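PDB 3R2U: metallo-beta-lactamase family protein from Staphylococcus aureus, which binds iron(III) in a metallo-beta-lactamase domain joined to a rhodanese-like domain and is probably a sulfur-oxidising enzyme related to persulfide dioxygenases. Local coordinates for residues Gly48-Ile52 with Ile128-Asn132; Thr109-Asn114 with Ile276-Gly280; Ala196-Phe200 with Asn250-Ile256. All blocks are in the same frame, centred on the assembly; numbering follows the deposited sequence.

Interaction 1: residues Gly48-Ile52 with Ile128-Asn132; sequences GEAMI and IYVGN
Glu-49 reaches across to the turn at Gly-131 and supplies the polar half of this contact, while Met-51 and Val-130 supply the apolar half. On the polar side, Gly-131 N donates to Glu-49 OE1 over 3.1 Å, with an N-H...O angle of 143°. The bond is bent, and the amide meets that oxygen from well above the carboxylate plane. The same OE1 also accepts from a water, which donates its other hydrogen to Tyr-129 O at 2.9 Å. One carboxylate oxygen thus serves two neighbouring peptide units, one directly and the other through solvent. Gly-131 adopts a positive phi, which suits a glycine at the point where strand 127-130 turns back into strand 133-139.

The apolar contacts lie further along the strand. Met-51 runs out extended and then bends at its last torsion (chi3 -84°), which brings CE over strand 127-130 of the facing sheet. There Met-51 CE touches Val-130 CG2 at 3.7 Å and Ile-128 CG2 at 3.8 Å, and its chain crosses both branched residues at about a right angle. The two methyls of Val-130 are shared out: CG2 goes to the methionine, and CG1 lies against the backbone, 3.8 Å from Ala-50 C. Leu-135 of strand 133-139 also packs on Met-51.

The strands belong to different sheets, with segment axes 7.4 Å apart at an angle of 121°, and this is an inter-sheet contact of the alpha-beta/beta-alpha sandwich that defines the metallo-beta-lactamase fold. Its chemistry implies two unlike ends: buried and apolar at Met-51 and Val-130, and partly exposed at Glu-49, where one carboxylate oxygen takes up a peptide N-H and a water.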
loop_
_atom_site.group_PDB
_atom_site.type_symbol
_atom_site.label_atom_id
_atom_site.label_comp_id
_atom_site.label_asym_id
_atom_site.label_seq_id
_atom_site.Cartn_x
_atom_site.Cartn_y
_atom_site.Cartn_z
ATOM N N GLY A 48 24.680 18.445 -5.933
ATOM C CA GLY A 48 23.323 18.070 -5.539
ATOM C C GLY A 48 22.258 18.491 -6.555
ATOM O O GLY A 48 21.083 18.124 -6.420
ATOM N N GLU A 49 22.654 19.241 -7.582
ATOM C CA GLU A 49 21.705 19.681 -8.595
ATOM C C GLU A 49 21.187 18.480 -9.361
ATOM O O GLU A 49 21.893 17.504 -9.538
ATOM C CB GLU A 49 22.317 20.737 -9.520
ATOM C CG GLU A 49 22.649 22.011 -8.743
ATOM C CD GLU A 49 23.194 23.161 -9.603
ATOM O OE1 GLU A 49 22.961 23.206 -10.831
ATOM O OE2 GLU A 49 23.842 24.043 -9.026
ATOM N N ALA A 50 19.940 18.544 -9.790
ATOM C CA ALA A 50 19.339 17.428 -10.521
ATOM C C ALA A 50 18.341 17.937 -11.544
ATOM O O ALA A 50 17.700 18.976 -11.340
ATOM C CB ALA A 50 18.674 16.457 -9.560
ATOM N N MET A 51 18.224 17.196 -12.643
ATOM C CA MET A 51 17.338 17.541 -13.735
ATOM C C MET A 51 16.408 16.408 -14.130
ATOM O O MET A 51 16.833 15.250 -14.191
ATOM C CB MET A 51 18.158 17.898 -14.982
ATOM C CG MET A 51 17.287 18.139 -16.226
ATOM S SD MET A 51 18.182 18.436 -17.752
ATOM C CE MET A 51 18.516 20.197 -17.647
ATOM N N ILE A 52 15.142 16.746 -14.406
ATOM C CA ILE A 52 14.191 15.771 -14.951
ATOM C C ILE A 52 14.092 16.009 -16.456
ATOM O O ILE A 52 13.860 17.140 -16.890
ATOM C CB ILE A 52 12.768 15.928 -14.418
ATOM C CG1 ILE A 52 12.712 15.899 -12.891
ATOM C CG2 ILE A 52 11.891 14.812 -14.980
ATOM C CD1 ILE A 52 11.362 16.368 -12.334
ATOM N N ILE A 128 23.857 23.176 -21.312
ATOM C CA ILE A 128 23.119 23.311 -20.069
ATOM C C ILE A 128 23.948 22.542 -19.044
ATOM O O ILE A 128 24.315 21.418 -19.292
ATOM C CB ILE A 128 21.737 22.643 -20.152
ATOM C CG1 ILE A 128 20.933 23.177 -21.334
ATOM C CG2 ILE A 128 20.943 22.845 -18.863
ATOM C CD1 ILE A 128 19.690 22.343 -21.638
ATOM N N TYR A 129 24.255 23.164 -17.915
ATOM C CA TYR A 129 24.970 22.505 -16.850
ATOM C C TYR A 129 24.011 22.216 -15.689
ATOM O O TYR A 129 23.217 23.075 -15.277
ATOM C CB TYR A 129 26.158 23.340 -16.368
ATOM C CG TYR A 129 27.241 23.460 -17.408
ATOM C CD1 TYR A 129 27.261 24.532 -18.301
ATOM C CD2 TYR A 129 28.235 22.493 -17.519
ATOM C CE1 TYR A 129 28.264 24.641 -19.264
ATOM C CE2 TYR A 129 29.235 22.591 -18.481
ATOM C CZ TYR A 129 29.240 23.663 -19.347
ATOM O OH TYR A 129 30.210 23.754 -20.296
ATOM N N VAL A 130 24.053 20.966 -15.233
ATOM C CA VAL A 130 23.316 20.491 -14.078
ATOM C C VAL A 130 24.463 20.183 -13.104
ATOM O O VAL A 130 25.067 19.099 -13.131
ATOM C CB VAL A 130 22.484 19.235 -14.420
ATOM C CG1 VAL A 130 21.643 18.796 -13.227
ATOM C CG2 VAL A 130 21.593 19.522 -15.614
ATOM N N GLY A 131 24.790 21.152 -12.257
ATOM C CA GLY A 131 25.955 21.006 -11.398
ATOM C C GLY A 131 27.120 20.899 -12.377
ATOM O O GLY A 131 27.238 21.719 -13.290
ATOM N N ASN A 132 27.923 19.851 -12.261
ATOM C CA ASN A 132 29.071 19.673 -13.174
ATOM C C ASN A 132 28.748 18.825 -14.417
ATOM O O ASN A 132 29.615 18.635 -15.273
ATOM C CB ASN A 132 30.252 19.065 -12.429
ATOM C CG ASN A 132 30.741 19.956 -11.306
ATOM O OD1 ASN A 132 30.877 19.514 -10.173
ATOM N ND2 ASN A 132 30.992 21.210 -11.615
HETATM O O HOH W 1 23.869 24.441 -12.814
#

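Interaction 2: residues Thr109-Asn114 with Ile276-Gly280; sequences TLGYKN and INQFG
Gln-278 gives both its side-chain amide and its backbone carbonyl to the loop 109-114, and these two groups account for most of the polar contact. Its chain is fully extended, with CG anti to the backbone N (chi1 -179°), and this carries NE2 out to the loop carbonyls. There Gln-278 NE2 donates to Gly-111 O at 2.8 Å, the acceptor lying close to the plane of the glutamine amide. A weak second bond runs from Gln-278 NE2 to Thr-109 O at 3.3 Å, so one amide nitrogen spans the bend of the loop.

The loop also donates to the helix, once from its backbone and once from a side chain. Lys-113 N donates to Gln-278 O over 2.8 Å at 159°. One residue on, Asn-114 ND2 reaches Phe-279 O at 2.9 Å and 164°, lying in the carbonyl plane on a lone pair.

Both accepting carbonyls sit in the last turn of helix 269-279, which ends as Gly-280 takes a positive phi; the loop thus supplies N-H groups at a helix C-terminus. The junction lies near the iron centre of the metallo-beta-lactamase fold. The side-chain amide of Asn-277, about 8 Å from the iron, hydrogen-bonds backbone atoms of His-82, Phe-85 and Ser-87 in the loop that follows the metal ligand His-80, while Tyr-112 OH bonds Glu-78. Lys-113 O and Gln-278 O, two acceptors, approach to 3.2 Å; Arg-90 hydrogen-bonds Lys-113 O and Asn-277 O, and its charge may ease this clustering of carbonyls.

Round the Phe-279 ring the contacts are of mixed kind. The aliphatic part of Lys-113 runs alongside it in the same direction, with Lys-113 CG 3.8 Å from Phe-279 CE1, whereas the polar Asn-114 ND2 lies at the ring's edge, near its plane, 3.7 Å from Phe-279 CD1.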
loop_
_atom_site.group_PDB
_atom_site.type_symbol
_atom_site.label_atom_id
_atom_site.label_comp_id
_atom_site.label_asym_id
_atom_site.label_seq_id
_atom_site.Cartn_x
_atom_site.Cartn_y
_atom_site.Cartn_z
ATOM N N THR A 109 5.200 30.270 -35.152
ATOM C CA THR A 109 3.823 29.832 -34.927
ATOM C C THR A 109 3.601 28.469 -34.263
ATOM O O THR A 109 2.605 28.290 -33.558
ATOM C CB THR A 109 3.095 29.802 -36.271
ATOM O OG1 THR A 109 3.798 28.937 -37.170
ATOM C CG2 THR A 109 3.024 31.207 -36.867
ATOM N N LEU A 110 4.502 27.511 -34.486
ATOM C CA LEU A 110 4.335 26.157 -33.932
ATOM C C LEU A 110 5.124 25.890 -32.644
ATOM O O LEU A 110 5.211 24.763 -32.202
ATOM C CB LEU A 110 4.715 25.107 -34.988
ATOM C CG LEU A 110 3.888 25.184 -36.281
ATOM C CD1 LEU A 110 4.396 24.194 -37.333
ATOM C CD2 LEU A 110 2.403 24.952 -35.994
ATOM N N GLY A 111 5.672 26.932 -32.035
ATOM C CA GLY A 111 6.467 26.784 -30.820
ATOM C C GLY A 111 5.646 26.815 -29.547
ATOM O O GLY A 111 4.412 26.950 -29.574
ATOM N N TYR A 112 6.343 26.673 -28.431
ATOM C CA TYR A 112 5.708 26.695 -27.118
ATOM C C TYR A 112 5.080 28.060 -26.823
ATOM O O TYR A 112 5.663 29.095 -27.133
ATOM C CB TYR A 112 6.742 26.418 -26.033
ATOM C CG TYR A 112 7.263 25.016 -25.953
ATOM C CD1 TYR A 112 8.349 24.602 -26.714
ATOM C CD2 TYR A 112 6.712 24.123 -25.064
ATOM C CE1 TYR A 112 8.841 23.312 -26.614
ATOM C CE2 TYR A 112 7.190 22.839 -24.953
ATOM C CZ TYR A 112 8.254 22.425 -25.730
ATOM O OH TYR A 112 8.733 21.138 -25.591
ATOM N N LYS A 113 3.903 28.050 -26.210
ATOM C CA LYS A 113 3.211 29.280 -25.831
ATOM C C LYS A 113 2.894 29.240 -24.338
ATOM O O LYS A 113 3.011 28.190 -23.701
ATOM C CB LYS A 113 1.901 29.434 -26.606
ATOM C CG LYS A 113 2.026 29.315 -28.138
ATOM C CD LYS A 113 2.785 30.479 -28.768
ATOM C CE LYS A 113 3.049 30.195 -30.248
ATOM N NZ LYS A 113 3.670 31.346 -30.937
ATOM N N ASN A 114 2.525 30.395 -23.786
ATOM C CA ASN A 114 2.098 30.500 -22.396
ATOM C C ASN A 114 3.099 29.879 -21.438
ATOM O O ASN A 114 2.712 29.131 -20.545
ATOM C CB ASN A 114 0.725 29.802 -22.230
ATOM C CG ASN A 114 -0.347 30.395 -23.126
ATOM O OD1 ASN A 114 -0.311 31.575 -23.446
ATOM N ND2 ASN A 114 -1.324 29.582 -23.514
ATOM N N ILE A 276 -2.443 20.784 -25.745
ATOM C CA ILE A 276 -2.226 20.925 -24.294
ATOM C C ILE A 276 -0.764 21.217 -23.980
ATOM O O ILE A 276 -0.443 22.027 -23.105
ATOM C CB ILE A 276 -2.681 19.646 -23.557
ATOM C CG1 ILE A 276 -4.212 19.612 -23.536
ATOM C CG2 ILE A 276 -2.109 19.576 -22.156
ATOM C CD1 ILE A 276 -4.786 18.338 -22.949
ATOM N N ASN A 277 0.134 20.535 -24.685
ATOM C CA ASN A 277 1.552 20.743 -24.495
ATOM C C ASN A 277 2.082 22.039 -25.067
ATOM O O ASN A 277 3.001 22.642 -24.509
ATOM C CB ASN A 277 2.321 19.525 -25.013
ATOM C CG ASN A 277 2.103 18.327 -24.114
ATOM O OD1 ASN A 277 1.908 18.509 -22.909
ATOM N ND2 ASN A 277 2.062 17.119 -24.679
ATOM N N GLN A 278 1.507 22.479 -26.180
ATOM C CA GLN A 278 1.932 23.714 -26.766
ATOM C C GLN A 278 1.417 24.915 -25.949
ATOM O O GLN A 278 2.138 25.881 -25.801
ATOM C CB GLN A 278 1.446 23.832 -28.231
ATOM C CG GLN A 278 1.906 25.131 -28.870
ATOM C CD GLN A 278 1.442 25.336 -30.291
ATOM O OE1 GLN A 278 0.544 24.658 -30.770
ATOM N NE2 GLN A 278 2.056 26.293 -30.968
ATOM N N PHE A 279 0.176 24.834 -25.444
ATOM C CA PHE A 279 -0.473 25.952 -24.718
ATOM C C PHE A 279 -0.544 25.863 -23.186
ATOM O O PHE A 279 -0.805 26.880 -22.514
ATOM C CB PHE A 279 -1.878 26.168 -25.276
ATOM C CG PHE A 279 -1.870 26.701 -26.652
ATOM C CD1 PHE A 279 -1.729 28.050 -26.860
ATOM C CD2 PHE A 279 -1.918 25.852 -27.749
ATOM C CE1 PHE A 279 -1.678 28.576 -28.166
ATOM C CE2 PHE A 279 -1.873 26.363 -29.054
ATOM C CZ PHE A 279 -1.749 27.720 -29.254
ATOM N N GLY A 280 -0.281 24.673 -22.660
ATOM C CA GLY A 280 -0.328 24.400 -21.232
ATOM C C GLY A 280 -1.722 24.089 -20.750
ATOM O O GLY A 280 -2.701 24.364 -21.434
#

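Interaction 3: residues Ala196-Phe200 with Asn250-Ile256; sequences AKQMF and NNEATFI
Phe-200 and Phe-255 meet edge to face, with ring centroids 5.2 Å apart and planes at 63°. The edge belongs to Phe-200, whose CD1 stands over the face of Phe-255, 3.6 Å from Phe-255 CG and displaced toward the rim. Both side chains leave their helices with CG anti to the backbone N (chi1 close to 180°), which sends each ring out across the gap between the helices. One face of the Phe-200 ring is covered by Glu-252: its CA lies above the ring in a CH-pi contact, 4.0 Å from the centroid, and its CB and CG pass over the same ring. Asn-250 O comes to the rim of Phe-200, 3.6 Å from CZ and near the ring plane.

These rings join helix 191-206, in the metallo-beta-lactamase fold, to the later helix 252-260, the segments crossing at 118° with axes 9.6 Å apart. The second helix begins at the N-cap Asn-251, whose OD1 accepts from Thr-254 N at 3.2 Å.

Met-199 meets the edge of the Phe-255 ring through CG, and Trp-245 brings another ring to Phe-255. Ala-196 CB touches both branches of Ile-256, 3.8 Å from Ile-256 CG1. Lys-197 crosses Glu-252 at about a right angle, its NZ 4.3 Å from Glu-252 OE2, too far for a salt bridge; the ammonium pairs instead with Glu-193.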
loop_
_atom_site.group_PDB
_atom_site.type_symbol
_atom_site.label_atom_id
_atom_site.label_comp_id
_atom_site.label_asym_id
_atom_site.label_seq_id
_atom_site.Cartn_x
_atom_site.Cartn_y
_atom_site.Cartn_z
ATOM N N ALA A 196 10.331 14.223 -43.160
ATOM C CA ALA A 196 11.152 13.058 -43.461
ATOM C C ALA A 196 12.572 13.493 -43.882
ATOM O O ALA A 196 13.567 12.911 -43.439
ATOM C CB ALA A 196 10.497 12.224 -44.551
ATOM N N LYS A 197 12.669 14.517 -44.719
ATOM C CA LYS A 197 13.981 15.024 -45.140
ATOM C C LYS A 197 14.790 15.535 -43.966
ATOM O O LYS A 197 15.983 15.275 -43.892
ATOM C CB LYS A 197 13.851 16.104 -46.193
ATOM C CG LYS A 197 13.488 15.565 -47.554
ATOM C CD LYS A 197 13.297 16.699 -48.559
ATOM C CE LYS A 197 13.094 16.180 -49.985
ATOM N NZ LYS A 197 11.851 15.365 -50.142
ATOM N N GLN A 198 14.143 16.260 -43.051
ATOM C CA GLN A 198 14.807 16.734 -41.837
ATOM C C GLN A 198 15.338 15.541 -41.020
ATOM O O GLN A 198 16.472 15.561 -40.527
ATOM C CB GLN A 198 13.858 17.592 -40.982
ATOM C CG GLN A 198 13.560 18.996 -41.567
ATOM C CD GLN A 198 12.709 19.864 -40.630
ATOM O OE1 GLN A 198 11.700 19.417 -40.074
ATOM N NE2 GLN A 198 13.117 21.104 -40.461
ATOM N N MET A 199 14.516 14.499 -40.911
ATOM C CA MET A 199 14.885 13.292 -40.188
ATOM C C MET A 199 16.106 12.624 -40.801
ATOM O O MET A 199 17.008 12.206 -40.081
ATOM C CB MET A 199 13.721 12.303 -40.165
ATOM C CG MET A 199 14.035 11.013 -39.419
ATOM S SD MET A 199 14.497 11.279 -37.701
ATOM C CE MET A 199 12.872 11.324 -36.941
ATOM N N PHE A 200 16.129 12.509 -42.122
ATOM C CA PHE A 200 17.266 11.910 -42.820
ATOM C C PHE A 200 18.545 12.697 -42.515
ATOM O O PHE A 200 19.573 12.116 -42.231
ATOM C CB PHE A 200 16.985 11.870 -44.311
ATOM C CG PHE A 200 18.099 11.287 -45.145
ATOM C CD1 PHE A 200 18.313 9.919 -45.183
ATOM C CD2 PHE A 200 18.881 12.107 -45.945
ATOM C CE1 PHE A 200 19.312 9.373 -45.984
ATOM C CE2 PHE A 200 19.904 11.564 -46.754
ATOM C CZ PHE A 200 20.108 10.205 -46.774
ATOM N N ASN A 250 20.792 4.727 -46.979
ATOM C CA ASN A 250 21.460 5.965 -47.369
ATOM C C ASN A 250 20.881 6.634 -48.624
ATOM O O ASN A 250 21.377 7.669 -49.066
ATOM C CB ASN A 250 22.975 5.728 -47.448
ATOM C CG ASN A 250 23.573 5.396 -46.082
ATOM O OD1 ASN A 250 23.156 5.954 -45.057
ATOM N ND2 ASN A 250 24.550 4.496 -46.060
ATOM N N ASN A 251 19.821 6.051 -49.183
ATOM C CA ASN A 251 19.125 6.646 -50.319
ATOM C C ASN A 251 17.972 7.475 -49.727
ATOM O O ASN A 251 17.044 6.926 -49.146
ATOM C CB ASN A 251 18.605 5.561 -51.260
ATOM C CG ASN A 251 17.843 6.120 -52.451
ATOM O OD1 ASN A 251 16.977 6.986 -52.314
ATOM N ND2 ASN A 251 18.135 5.586 -53.628
ATOM N N GLU A 252 18.046 8.792 -49.883
ATOM C CA GLU A 252 17.056 9.696 -49.303
ATOM C C GLU A 252 15.615 9.386 -49.692
ATOM O O GLU A 252 14.729 9.392 -48.841
ATOM C CB GLU A 252 17.395 11.154 -49.633
ATOM C CG GLU A 252 16.482 12.176 -48.922
ATOM C CD GLU A 252 16.856 13.619 -49.231
ATOM O OE1 GLU A 252 18.056 13.952 -49.186
ATOM O OE2 GLU A 252 15.954 14.426 -49.511
ATOM N N ALA A 253 15.387 9.113 -50.971
ATOM C CA ALA A 253 14.042 8.831 -51.477
ATOM C C ALA A 253 13.446 7.575 -50.847
ATOM O O ALA A 253 12.268 7.559 -50.474
ATOM C CB ALA A 253 14.060 8.702 -53.017
ATOM N N THR A 254 14.262 6.522 -50.752
ATOM C CA THR A 254 13.833 5.245 -50.180
ATOM C C THR A 254 13.553 5.417 -48.685
ATOM O O THR A 254 12.616 4.832 -48.149
ATOM C CB THR A 254 14.912 4.172 -50.373
ATOM O OG1 THR A 254 15.182 4.024 -51.766
ATOM C CG2 THR A 254 14.473 2.819 -49.795
ATOM N N PHE A 255 14.391 6.219 -48.034
ATOM C CA PHE A 255 14.268 6.517 -46.617
ATOM C C PHE A 255 12.942 7.207 -46.351
ATOM O O PHE A 255 12.172 6.775 -45.490
ATOM C CB PHE A 255 15.426 7.424 -46.198
ATOM C CG PHE A 255 15.433 7.777 -44.749
ATOM C CD1 PHE A 255 14.731 8.880 -44.289
ATOM C CD2 PHE A 255 16.179 7.031 -43.845
ATOM C CE1 PHE A 255 14.750 9.220 -42.935
ATOM C CE2 PHE A 255 16.203 7.368 -42.490
ATOM C CZ PHE A 255 15.484 8.468 -42.043
ATOM N N ILE A 256 12.686 8.278 -47.105
ATOM C CA ILE A 256 11.461 9.039 -46.973
ATOM C C ILE A 256 10.253 8.137 -47.153
ATOM O O ILE A 256 9.348 8.136 -46.314
ATOM C CB ILE A 256 11.378 10.170 -48.015
ATOM C CG1 ILE A 256 12.401 11.256 -47.697
ATOM C CG2 ILE A 256 9.961 10.779 -48.047
ATOM C CD1 ILE A 256 12.553 12.268 -48.826
#

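In the fold
The three contacts are spread through the fold, their centres about 25 Å (interactions 1 and 2), about 28 Å (2 and 3) and about 35 Å (1 and 3) apart, and none touches another. Interaction 1 joins the two sheets of the sandwich, whereas the other two involve helices that follow each other in the chain, 252-260 in interaction 3 and 269-279 in interaction 2. Along the sequence interactions 1 and 2 interleave, and interaction 3 is nested inside the loop that interaction 2 closes. After the last strand of the second sheet, 235-236, the chain packs helix 252-260 back on helix 191-206 and then brings helix 269-279 to the loop before strand 120-122, near the iron.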